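Local structure of putative N-acetylneuraminate lyase ([Ruminococcus] gnavus ATCC 29149, 6RB7) at residues G245-L250 with Q326-A331. The protein belongs to the dihydrodipicolinate synthetase family, whose chains fold as a parallel eight-stranded (beta/alpha) barrel followed by helices, here with four chains in the assembly. Numbering follows the deposited sequence.
Sequences GAMPEL and QMICDA
The carbonyl oxygen of Ala-246 meets two methyls of one side chain: Ile-328 CD1 lies 3.6 Å from Ala-246 O and Ile-328 CG2 3.7 Å from it. No hydrogen bond joins the two segments, so the contact is held by apolar side chains. Ile-328 covers the turn ahead of helix 248-259 with both branches. With CG2 anti to the backbone N and CG1 beside it (chi1 -71°), CD1 extends over Ala-246, while CG2 reaches Met-247 CB at 3.9 Å. Met-247 and Ile-328 cross at about a right angle, and Met-247 SD passes 4.0 Å from Ile-328 CG1. One turn further along both segments, Leu-250 CD1 meets Ala-331 CB at 3.7 Å, while Leu-250 CD2 lies against the Ala-331 carbonyl, 3.9 Å from Ala-331 O. Met-247 is the N-cap of helix 248-259, and its O accepts the N-H of Leu-250, binding the two residues into one turn. Away from the interface, Gln-326 NE2 donates to Asp-330 OD1 (2.8 Å), approaching from above the carboxylate plane and spanning one turn of helix 317-335. All five touching residues are buried. Helix 248-259 follows the last barrel strand, 238-241; the 3-10 turn before it is tied to the first barrel helix, 57-70, by Tyr-66 OH on Gly-245 O, and the helix itself by a salt bridge from Lys-70 to Glu-249. Helix 317-335, the last of the chain, packs against this turn and the start of helix 248-259, with helix 263-281 touching Met-247 and Leu-250, and helix 287-299 touching Ala-246 and Ile-328.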
ATOM      1  N   GLY A 245      -9.197 -28.000   7.016  1.00 10.71           N
ATOM      2  CA  GLY A 245      -8.808 -29.222   7.751  1.00 12.20           C
ATOM      3  C   GLY A 245      -9.222 -29.207   9.204  1.00 13.57           C
ATOM      4  O   GLY A 245      -9.337 -30.281   9.773  1.00 14.54           O
ATOM      5  N   ALA A 246      -9.483 -28.043   9.783  1.00 12.52           N
ATOM      6  CA  ALA A 246      -9.994 -27.946  11.175  1.00 13.42           C
ATOM      7  C   ALA A 246     -11.452 -28.411  11.255  1.00 13.32           C
ATOM      8  O   ALA A 246     -11.921 -28.715  12.349  1.00 13.87           O
ATOM      9  CB  ALA A 246      -9.895 -26.529  11.663  1.00 14.43           C
ATOM     10  N   MET A 247     -12.207 -28.314  10.162  1.00 13.76           N
ATOM     11  CA  MET A 247     -13.691 -28.436  10.200  1.00 12.01           C
ATOM     12  C   MET A 247     -14.235 -28.785   8.829  1.00 12.69           C
ATOM     13  O   MET A 247     -15.092 -28.099   8.280  1.00 13.49           O
ATOM     14  CB  MET A 247     -14.312 -27.152  10.751  1.00 14.80           C
ATOM     15  CG  MET A 247     -13.893 -25.928  10.016  1.00 12.60           C
ATOM     16  SD  MET A 247     -14.096 -24.492  11.112  1.00 18.40           S
ATOM     17  CE  MET A 247     -13.428 -23.119  10.175  1.00 14.43           C
ATOM     18  N   PRO A 248     -13.722 -29.860   8.187  1.00 12.22           N
ATOM     19  CA  PRO A 248     -14.048 -30.085   6.785  1.00 12.99           C
ATOM     20  C   PRO A 248     -15.534 -30.331   6.544  1.00 13.62           C
ATOM     21  O   PRO A 248     -16.052 -29.867   5.496  1.00 14.72           O
ATOM     22  CB  PRO A 248     -13.186 -31.293   6.389  1.00 14.44           C
ATOM     23  CG  PRO A 248     -12.795 -31.935   7.686  1.00 15.34           C
ATOM     24  CD  PRO A 248     -12.782 -30.854   8.738  1.00 13.33           C
ATOM     25  N   GLU A 249     -16.220 -30.945   7.508  1.00 13.13           N
ATOM     26  CA  GLU A 249     -17.668 -31.211   7.369  1.00 14.84           C
ATOM     27  C   GLU A 249     -18.426 -29.902   7.218  1.00 11.77           C
ATOM     28  O   GLU A 249     -19.449 -29.900   6.496  1.00 14.09           O
ATOM     29  CB  GLU A 249     -18.259 -31.948   8.567  1.00 18.44           C
ATOM     30  CG  GLU A 249     -17.635 -33.286   8.835  1.00 24.19           C
ATOM     31  CD  GLU A 249     -16.497 -33.262   9.851  1.00 23.37           C
ATOM     32  OE1 GLU A 249     -15.614 -32.316   9.820  1.00 18.86           O
ATOM     33  OE2 GLU A 249     -16.506 -34.188  10.711  1.00 22.08           O
ATOM     34  N   LEU A 250     -17.983 -28.824   7.873  1.00 13.28           N
ATOM     35  CA  LEU A 250     -18.729 -27.541   7.799  1.00 13.75           C
ATOM     36  C   LEU A 250     -18.589 -26.968   6.389  1.00 12.56           C
ATOM     37  O   LEU A 250     -19.574 -26.498   5.825  1.00 12.70           O
ATOM     38  CB  LEU A 250     -18.223 -26.548   8.844  1.00 13.69           C
ATOM     39  CG  LEU A 250     -18.456 -26.943  10.296  1.00 15.93           C
ATOM     40  CD1 LEU A 250     -17.939 -25.876  11.230  1.00 15.15           C
ATOM     41  CD2 LEU A 250     -19.954 -27.205  10.539  1.00 16.32           C
ATOM     42  N   GLN A 326     -14.258 -26.657  20.717  1.00 15.03           N
ATOM     43  CA  GLN A 326     -15.664 -26.809  21.132  1.00 15.05           C
ATOM     44  C   GLN A 326     -16.588 -26.097  20.141  1.00 16.30           C
ATOM     45  O   GLN A 326     -17.678 -26.640  19.823  1.00 16.71           O
ATOM     46  CB  GLN A 326     -15.884 -26.317  22.572  1.00 18.99           C
ATOM     47  CG  GLN A 326     -17.304 -26.606  23.051  1.00 23.52           C
ATOM     48  CD  GLN A 326     -17.522 -28.083  23.216  1.00 34.71           C
ATOM     49  OE1 GLN A 326     -16.688 -28.768  23.802  1.00 34.61           O
ATOM     50  NE2 GLN A 326     -18.625 -28.596  22.686  1.00 36.09           N
ATOM     51  N   MET A 327     -16.198 -24.912  19.653  1.00 14.06           N
ATOM     52  CA  MET A 327     -17.035 -24.186  18.674  1.00 14.81           C
ATOM     53  C   MET A 327     -17.240 -25.056  17.426  1.00 13.24           C
ATOM     54  O   MET A 327     -18.358 -25.057  16.841  1.00 15.34           O
ATOM     55  CB  MET A 327     -16.411 -22.838  18.286  1.00 15.66           C
ATOM     56  CG  MET A 327     -16.396 -21.867  19.447  1.00 17.94           C
ATOM     57  SD  MET A 327     -15.285 -20.469  19.206  1.00 20.58           S
ATOM     58  CE  MET A 327     -16.157 -19.571  17.950  1.00 22.30           C
ATOM     59  N   ILE A 328     -16.204 -25.759  17.001  1.00 13.88           N
ATOM     60  CA  ILE A 328     -16.292 -26.638  15.808  1.00 12.69           C
ATOM     61  C   ILE A 328     -17.277 -27.771  16.128  1.00 15.55           C
ATOM     62  O   ILE A 328     -18.142 -28.062  15.296  1.00 15.33           O
ATOM     63  CB  ILE A 328     -14.885 -27.143  15.435  1.00 14.94           C
ATOM     64  CG1 ILE A 328     -14.061 -25.984  14.863  1.00 14.52           C
ATOM     65  CG2 ILE A 328     -14.966 -28.297  14.469  1.00 15.83           C
ATOM     66  CD1 ILE A 328     -12.563 -26.232  14.880  1.00 14.17           C
ATOM     67  N   CYS A 329     -17.137 -28.416  17.286  1.00 14.73           N
ATOM     68  CA  CYS A 329     -18.048 -29.532  17.667  1.00 17.29           C
ATOM     69  C   CYS A 329     -19.503 -29.024  17.681  1.00 15.42           C
ATOM     70  O   CYS A 329     -20.413 -29.714  17.148  1.00 16.25           O
ATOM     71  CB  CYS A 329     -17.688 -30.059  19.051  1.00 15.59           C
ATOM     72  SG  CYS A 329     -16.106 -30.927  19.046  1.00 24.41           S
ATOM     73  N   ASP A 330     -19.728 -27.847  18.263  1.00 15.71           N
ATOM     74  CA  ASP A 330     -21.098 -27.307  18.416  1.00 15.13           C
ATOM     75  C   ASP A 330     -21.675 -26.941  17.048  1.00 14.76           C
ATOM     76  O   ASP A 330     -22.849 -27.234  16.771  1.00 15.33           O
ATOM     77  CB  ASP A 330     -21.087 -26.097  19.338  1.00 18.99           C
ATOM     78  CG  ASP A 330     -20.797 -26.440  20.808  1.00 20.07           C
ATOM     79  OD1 ASP A 330     -20.806 -27.615  21.168  1.00 25.02           O
ATOM     80  OD2 ASP A 330     -20.572 -25.507  21.569  1.00 25.59           O
ATOM     81  N   ALA A 331     -20.856 -26.380  16.147  1.00 14.73           N
ATOM     82  CA  ALA A 331     -21.328 -26.051  14.787  1.00 16.71           C
ATOM     83  C   ALA A 331     -21.730 -27.319  14.042  1.00 13.92           C
ATOM     84  O   ALA A 331     -22.723 -27.320  13.303  1.00 15.91           O
ATOM     85  CB  ALA A 331     -20.272 -25.246  14.056  1.00 15.56           C
TER